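Local coordinates for protein N-terminal cyanobactin protease (Planktothrix agardhii NIES-596, PDB 4H6W) that probably acts as a subtilisin-like serine endopeptidase, the protease domain of a longer cyanobactin maturation enzyme that processes the prenylagaramide precursor peptide, at residues A[8-13]-A[234-239]; A[20-25]-A[240-245]; A[73-78]-A[84-89]. All coordinates share one frame; numbering follows the deposited sequence.

Contact 1 of 3, residues A[8-13]-A[234-239]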
# COMPACT_ATOMS: atom_id res chain seq x y z
N PRO A 8 -12.54 10.83 1.73
CA PRO A 8 -13.71 10.57 2.58
C PRO A 8 -13.49 9.49 3.66
O PRO A 8 -12.92 8.43 3.39
CB PRO A 8 -14.77 10.11 1.58
CG PRO A 8 -14.38 10.76 0.30
CD PRO A 8 -12.88 10.78 0.30
N GLY A 9 -13.92 9.79 4.88
CA GLY A 9 -13.90 8.83 5.97
C GLY A 9 -12.61 8.77 6.77
O GLY A 9 -12.60 8.24 7.89
N LEU A 10 -11.53 9.30 6.19
CA LEU A 10 -10.21 9.25 6.84
C LEU A 10 -10.19 9.94 8.21
O LEU A 10 -9.70 9.35 9.18
CB LEU A 10 -9.12 9.79 5.91
CG LEU A 10 -7.70 9.66 6.46
CD1 LEU A 10 -7.41 8.24 6.94
CD2 LEU A 10 -6.66 10.13 5.45
N LYS A 11 -10.74 11.16 8.29
CA LYS A 11 -10.90 11.85 9.58
C LYS A 11 -11.75 11.08 10.60
O LYS A 11 -11.36 10.96 11.76
CB LYS A 11 -11.46 13.26 9.39
CG LYS A 11 -10.41 14.27 8.97
CD LYS A 11 -10.93 15.69 8.98
CE LYS A 11 -9.80 16.66 8.64
NZ LYS A 11 -10.27 18.07 8.55
N LYS A 12 -12.90 10.57 10.18
CA LYS A 12 -13.76 9.79 11.09
C LYS A 12 -13.01 8.57 11.59
O LYS A 12 -13.12 8.21 12.76
CB LYS A 12 -15.07 9.38 10.42
CG LYS A 12 -16.12 8.87 11.41
CD LYS A 12 -17.06 7.85 10.74
CE LYS A 12 -17.75 6.91 11.73
NZ LYS A 12 -18.42 5.73 11.11
N LEU A 13 -12.24 7.94 10.70
CA LEU A 13 -11.45 6.77 11.07
C LEU A 13 -10.37 7.14 12.07
O LEU A 13 -10.23 6.49 13.11
CB LEU A 13 -10.87 6.06 9.83
CG LEU A 13 -10.14 4.72 10.05
CD1 LEU A 13 -10.93 3.70 10.89
CD2 LEU A 13 -9.73 4.13 8.70
N ALA A 234 -5.50 -0.07 5.56
CA ALA A 234 -5.59 -1.45 6.04
C ALA A 234 -5.05 -1.58 7.46
O ALA A 234 -5.61 -2.31 8.28
CB ALA A 234 -4.90 -2.43 5.10
N ALA A 235 -3.96 -0.87 7.77
CA ALA A 235 -3.44 -0.89 9.14
C ALA A 235 -4.43 -0.22 10.11
O ALA A 235 -4.68 -0.74 11.20
CB ALA A 235 -2.08 -0.24 9.21
N LEU A 236 -5.03 0.90 9.70
CA LEU A 236 -6.04 1.54 10.54
C LEU A 236 -7.17 0.58 10.84
O LEU A 236 -7.65 0.50 11.96
CB LEU A 236 -6.57 2.82 9.89
CG LEU A 236 -5.56 3.98 9.84
CD1 LEU A 236 -6.24 5.24 9.33
CD2 LEU A 236 -4.93 4.20 11.22
N LEU A 237 -7.56 -0.19 9.83
CA LEU A 237 -8.68 -1.09 9.97
C LEU A 237 -8.35 -2.26 10.89
O LEU A 237 -9.21 -2.72 11.65
CB LEU A 237 -9.12 -1.58 8.59
CG LEU A 237 -9.83 -0.54 7.72
CD1 LEU A 237 -10.10 -1.13 6.35
CD2 LEU A 237 -11.13 -0.07 8.37
N LEU A 238 -7.10 -2.73 10.83
CA LEU A 238 -6.66 -3.78 11.75
C LEU A 238 -6.61 -3.25 13.19
O LEU A 238 -6.96 -3.98 14.12
CB LEU A 238 -5.31 -4.37 11.34
CG LEU A 238 -5.26 -5.27 10.09
CD1 LEU A 238 -3.83 -5.46 9.57
CD2 LEU A 238 -5.94 -6.62 10.34
N SER A 239 -6.19 -2.00 13.37
CA SER A 239 -6.13 -1.37 14.70
C SER A 239 -7.53 -1.22 15.28
O SER A 239 -7.73 -1.40 16.49
CB SER A 239 -5.46 0.00 14.62
OG SER A 239 -4.19 -0.08 14.00
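Leu10 and Leu13, on the first helix of the chain, 10-16, pack against Leu236 and Leu237 of the long helix 223-243. The contact is a small, buried, purely apolar helix-helix seam, with no hydrogen bond across it. Most of it is made by Leu13. Its CG stands anti to the backbone N (chi1 -173°), which carries the CD2 methyl across to the neighbouring helix. There CD2 comes 3.6 Å from CB of Leu236 and is also in touch with CD1 of that residue, while Leu13 CG backs up the same two atoms, so the branch of one leucine is laid against the stem and one methyl of the other. From the preceding turn, Leu10 reaches the same partner more lightly: its CD1 meets Leu236 CD1 at 4.0 Å, the two side chains crossing at about a right angle. Leu237 adds a looser touch, its CD2 being 4.4 Å from Leu13 CD2. Gly9 sits at the N-cap of the short helix and its O accepts from Leu13 N (2.8 Å). On the long helix, Ser239 turns its OG back onto Ala235 O at 2.9 Å, above the carbonyl plane, so that this oxygen receives both Ser239 N and OG and the buried hydroxyl is satisfied within its own helix. Ile282, on helix 282-289, touches both Leu10 and Leu13, and Ile286 touches Leu237. The seam thus places an N-terminal helix on the long helix that, as in subtilisins, carries the nucleophilic serine at its N-terminal end, here the predicted Ser224.

Contact 2 of 3, residues A[20-25]-A[240-245]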
# COMPACT_ATOMS: atom_id res chain seq x y z
N ASP A 20 -2.19 1.22 15.95
CA ASP A 20 -1.91 0.47 17.15
C ASP A 20 -0.57 -0.20 16.95
O ASP A 20 -0.38 -0.91 15.97
CB ASP A 20 -3.01 -0.58 17.36
CG ASP A 20 -2.89 -1.31 18.68
OD1 ASP A 20 -3.94 -1.48 19.34
OD2 ASP A 20 -1.79 -1.74 19.06
N PRO A 21 0.38 0.02 17.88
CA PRO A 21 1.73 -0.57 17.86
C PRO A 21 1.72 -2.08 17.64
O PRO A 21 2.72 -2.63 17.20
CB PRO A 21 2.26 -0.28 19.27
CG PRO A 21 1.50 0.91 19.73
CD PRO A 21 0.16 0.87 19.06
N LYS A 22 0.62 -2.75 17.98
CA LYS A 22 0.52 -4.20 17.78
C LYS A 22 0.36 -4.57 16.31
O LYS A 22 0.35 -5.75 15.97
CB LYS A 22 -0.64 -4.79 18.59
CG LYS A 22 -0.60 -4.51 20.09
CD LYS A 22 -1.59 -5.40 20.81
CE LYS A 22 -2.24 -4.70 21.99
NZ LYS A 22 -3.62 -5.22 22.17
N ILE A 23 0.24 -3.56 15.45
CA ILE A 23 0.06 -3.77 14.04
C ILE A 23 1.28 -3.31 13.28
O ILE A 23 1.68 -2.14 13.37
CB ILE A 23 -1.23 -3.08 13.51
CG1 ILE A 23 -2.47 -3.76 14.10
CG2 ILE A 23 -1.27 -3.08 11.99
CD1 ILE A 23 -2.49 -5.27 13.95
N CYS A 24 1.88 -4.23 12.54
CA CYS A 24 3.12 -3.96 11.85
C CYS A 24 2.93 -3.88 10.36
O CYS A 24 2.32 -4.76 9.75
CB CYS A 24 4.15 -5.03 12.17
SG CYS A 24 5.73 -4.61 11.44
N VAL A 25 3.46 -2.80 9.77
CA VAL A 25 3.48 -2.60 8.33
C VAL A 25 4.93 -2.58 7.85
O VAL A 25 5.74 -1.81 8.34
CB VAL A 25 2.77 -1.28 7.92
CG1 VAL A 25 2.95 -0.98 6.44
CG2 VAL A 25 1.29 -1.35 8.25
N LEU A 240 -8.48 -0.92 14.39
CA LEU A 240 -9.88 -0.74 14.75
C LEU A 240 -10.51 -2.06 15.25
O LEU A 240 -11.31 -2.06 16.20
CB LEU A 240 -10.65 -0.17 13.55
CG LEU A 240 -12.15 0.06 13.72
CD1 LEU A 240 -12.41 1.15 14.75
CD2 LEU A 240 -12.78 0.42 12.38
N GLN A 241 -10.13 -3.17 14.64
CA GLN A 241 -10.54 -4.50 15.12
C GLN A 241 -10.03 -4.77 16.54
O GLN A 241 -10.77 -5.29 17.37
CB GLN A 241 -10.06 -5.61 14.17
CG GLN A 241 -10.65 -5.56 12.77
CD GLN A 241 -10.27 -6.78 11.94
OE1 GLN A 241 -9.09 -7.03 11.69
NE2 GLN A 241 -11.27 -7.56 11.53
N ILE A 242 -8.76 -4.42 16.81
CA ILE A 242 -8.20 -4.57 18.16
C ILE A 242 -9.03 -3.71 19.12
O ILE A 242 -9.48 -4.20 20.16
CB ILE A 242 -6.72 -4.13 18.28
CG1 ILE A 242 -5.87 -4.63 17.10
CG2 ILE A 242 -6.17 -4.54 19.64
CD1 ILE A 242 -4.95 -5.80 17.38
N LYS A 243 -9.24 -2.45 18.76
CA LYS A 243 -10.02 -1.53 19.58
C LYS A 243 -11.37 -2.12 19.98
O LYS A 243 -11.86 -1.90 21.10
CB LYS A 243 -10.23 -0.21 18.84
CG LYS A 243 -10.75 0.93 19.70
CD LYS A 243 -11.17 2.08 18.80
CE LYS A 243 -11.66 3.28 19.60
NZ LYS A 243 -10.52 3.88 20.33
N ARG A 244 -11.96 -2.90 19.08
CA ARG A 244 -13.28 -3.47 19.32
C ARG A 244 -13.24 -4.87 19.93
O ARG A 244 -14.28 -5.51 20.04
CB ARG A 244 -14.10 -3.47 18.05
CG ARG A 244 -14.60 -2.09 17.66
CD ARG A 244 -15.01 -2.11 16.20
NE ARG A 244 -15.72 -3.34 15.85
CZ ARG A 244 -17.04 -3.49 15.88
NH1 ARG A 244 -17.82 -2.47 16.25
NH2 ARG A 244 -17.59 -4.65 15.54
N GLY A 245 -12.06 -5.33 20.32
CA GLY A 245 -11.91 -6.65 20.92
C GLY A 245 -12.07 -7.78 19.91
O GLY A 245 -12.31 -8.93 20.28
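A lone methyl, CG2 of Ile242, takes a carboxylate oxygen and an ammonium nitrogen at once: Asp20 OD1 stands 3.8 Å from it and Lys22 NZ 3.7 Å, and no hydrogen bond spans the two segments. The contact joins the C-terminal end of helix 223-243 to the turn leading into strand 24-28, an inner strand, between 88-91 and 121-124, of the parallel sheet of the subtilisin-like fold. Ile242 is the residue all three partners meet. With CG2 anti to its backbone N, that methyl is held out toward the charged groups, while the CG1 branch, anti to the carbonyl carbon, extends CD1 to the CD1 of Ile23 at 4.3 Å. One side chain therefore spans both the polar outer part and the apolar inner part of the turn. Asp20 crosses it at about a right angle. The lysine, an exposed residue, comes in obliquely, its chain bent at its last two torsions. The carboxylate is fixed from within its own segment, since OD2 accepts from Lys22 N (2.8 Å, N-H...O angle 166°) on its anti side, making an Asx turn. A type I turn from Asp20 to Ile23, closed by Ile23 N on Asp20 O, presents all three contact residues to the helix. Ile23 is also covered by Ala235 and Leu238, further back along that helix, and Pro248 leans on Ile242. Arg244, just past the helix, pairs with Glu246 and Glu292. The helix closes in a Schellman motif: Glu246 N reaches Gln241 O, and Gly245, at positive phi, gives its N to Ile242 O at 2.8 Å.

Contact 3 of 3, residues A[73-78]-A[84-89]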
# COMPACT_ATOMS: atom_id res chain seq x y z
N PHE A 73 3.74 6.57 7.75
CA PHE A 73 4.20 6.79 9.14
C PHE A 73 4.46 8.24 9.53
O PHE A 73 4.85 8.49 10.67
CB PHE A 73 5.46 5.97 9.43
CG PHE A 73 5.25 4.49 9.31
CD1 PHE A 73 4.56 3.79 10.29
CD2 PHE A 73 5.72 3.80 8.20
CE1 PHE A 73 4.35 2.43 10.17
CE2 PHE A 73 5.52 2.44 8.07
CZ PHE A 73 4.82 1.75 9.05
N GLY A 74 4.29 9.19 8.60
CA GLY A 74 4.46 10.60 8.92
C GLY A 74 3.70 10.94 10.19
O GLY A 74 2.49 10.71 10.27
N GLN A 75 4.40 11.45 11.19
CA GLN A 75 3.76 11.78 12.47
C GLN A 75 2.88 13.01 12.31
O GLN A 75 3.25 13.96 11.62
CB GLN A 75 4.80 11.99 13.57
CG GLN A 75 5.58 10.74 13.96
CD GLN A 75 4.70 9.58 14.34
OE1 GLN A 75 4.66 8.57 13.64
NE2 GLN A 75 3.98 9.70 15.45
N HIS A 76 1.71 12.99 12.93
CA HIS A 76 0.85 14.17 12.87
C HIS A 76 1.50 15.37 13.54
O HIS A 76 2.20 15.24 14.55
CB HIS A 76 -0.55 13.85 13.39
CG HIS A 76 -1.28 12.88 12.53
ND1 HIS A 76 -2.65 12.76 12.50
CD2 HIS A 76 -0.81 11.99 11.61
CE1 HIS A 76 -2.99 11.84 11.63
NE2 HIS A 76 -1.90 11.35 11.08
N ASP A 77 1.32 16.53 12.91
CA ASP A 77 2.02 17.78 13.25
C ASP A 77 3.39 17.91 12.61
O ASP A 77 3.95 19.00 12.57
CB ASP A 77 2.12 18.01 14.77
CG ASP A 77 0.75 18.00 15.43
OD1 ASP A 77 -0.15 18.72 14.94
OD2 ASP A 77 0.59 17.28 16.44
N SER A 78 3.93 16.81 12.09
CA SER A 78 5.14 16.88 11.26
C SER A 78 4.75 17.39 9.86
O SER A 78 3.57 17.61 9.58
CB SER A 78 5.78 15.51 11.14
OG SER A 78 5.22 14.79 10.06
N ALA A 84 -1.15 6.01 9.04
CA ALA A 84 -1.12 5.15 10.24
C ALA A 84 0.10 5.43 11.13
O ALA A 84 0.96 4.56 11.29
CB ALA A 84 -1.16 3.68 9.84
N PRO A 85 0.18 6.64 11.72
CA PRO A 85 1.39 7.05 12.42
C PRO A 85 1.76 6.25 13.67
O PRO A 85 2.95 6.15 13.98
CB PRO A 85 1.11 8.51 12.80
CG PRO A 85 -0.36 8.61 12.80
CD PRO A 85 -0.84 7.70 11.72
N GLN A 86 0.78 5.68 14.38
CA GLN A 86 1.10 4.98 15.63
C GLN A 86 1.40 3.49 15.45
O GLN A 86 1.71 2.79 16.42
CB GLN A 86 0.04 5.19 16.72
CG GLN A 86 -0.40 6.64 17.01
CD GLN A 86 0.68 7.68 16.82
OE1 GLN A 86 1.84 7.49 17.22
NE2 GLN A 86 0.31 8.81 16.21
N CYS A 87 1.30 3.00 14.22
CA CYS A 87 1.64 1.60 13.91
C CYS A 87 3.16 1.32 13.90
O CYS A 87 3.97 2.20 13.65
CB CYS A 87 1.03 1.18 12.58
SG CYS A 87 -0.74 0.75 12.66
N ARG A 88 3.53 0.08 14.19
CA ARG A 88 4.91 -0.37 14.06
C ARG A 88 5.31 -0.42 12.56
O ARG A 88 4.51 -0.83 11.71
CB ARG A 88 5.05 -1.74 14.72
CG ARG A 88 6.48 -2.19 14.97
CD ARG A 88 6.54 -3.50 15.75
NE ARG A 88 7.87 -4.10 15.70
CZ ARG A 88 8.21 -5.19 15.01
NH1 ARG A 88 7.30 -5.85 14.30
NH2 ARG A 88 9.46 -5.62 15.05
N GLY A 89 6.53 -0.01 12.25
CA GLY A 89 7.03 -0.07 10.87
C GLY A 89 8.35 -0.83 10.70
O GLY A 89 9.26 -0.69 11.53
O HOH W 1 1.32 11.08 14.96
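Phe73 and Pro85 bring their CA atoms to 4.3 Å where the chain, leaving helix 63-73, doubles back beside the turn Ala84 to Cys87, itself type I with a weak closing bond. With CG anti to the carbonyl carbon (chi1 -61°), the Phe73 ring swings back toward the 84-89 backbone: its CE1 has Cys87 O at its edge, near the ring plane, at 3.5 Å, and its CZ lies 3.4 Å from Gly89 CA. A CB on Gly89 would run into that ring, which is consistent with a glycine at this point. This is the return leg of a beta-alpha-beta crossover, strand 43-46 to helix 63-73 to strand 88-91, and the ring fills the space between helix end and sheet, touching Val25, Val27 and Leu44. An alanine at Phe73 is likely to open a gap beside Gly89 CA and take from those sheet side chains the cover of the ring. Pro85 is the other centre: its CB meets Gly74 O at 3.6 Å, and its CG lies obliquely against CD2 and NE2 of the His76 ring. That imidazole is hydrogen-bonded through NE2 to Gly82 O and makes a T-shaped (edge-to-face) stack with Trp14, which holds the rotation of the ring. A water bridges the segments, accepting from His76 N and from Gln86 NE2, each at 2.8 Å.

In the fold
Contacts 1 and 2 use successive turns of helix 223-243, their centres 11 Å apart, with Leu13 CD1 4.0 Å from Leu240 CD2 between them. Contact 3 meets that same helix from the sheet side: Cys87 SG is 3.8 Å from Ala235 CB, one turn from Ser239. Contacts 2 and 3 also share the parallel sheet, where strands 24-28 and 88-91 are neighbours, and Val25 N lies 3.0 Å from Arg88 O in a probable hydrogen bond. Only contact 3 comes near the predicted charge-relay residues, the Phe73 side chain being about 10 Å from that of Asp29; helices 63-73 and 223-243 bear His64 and Ser224 near their starts.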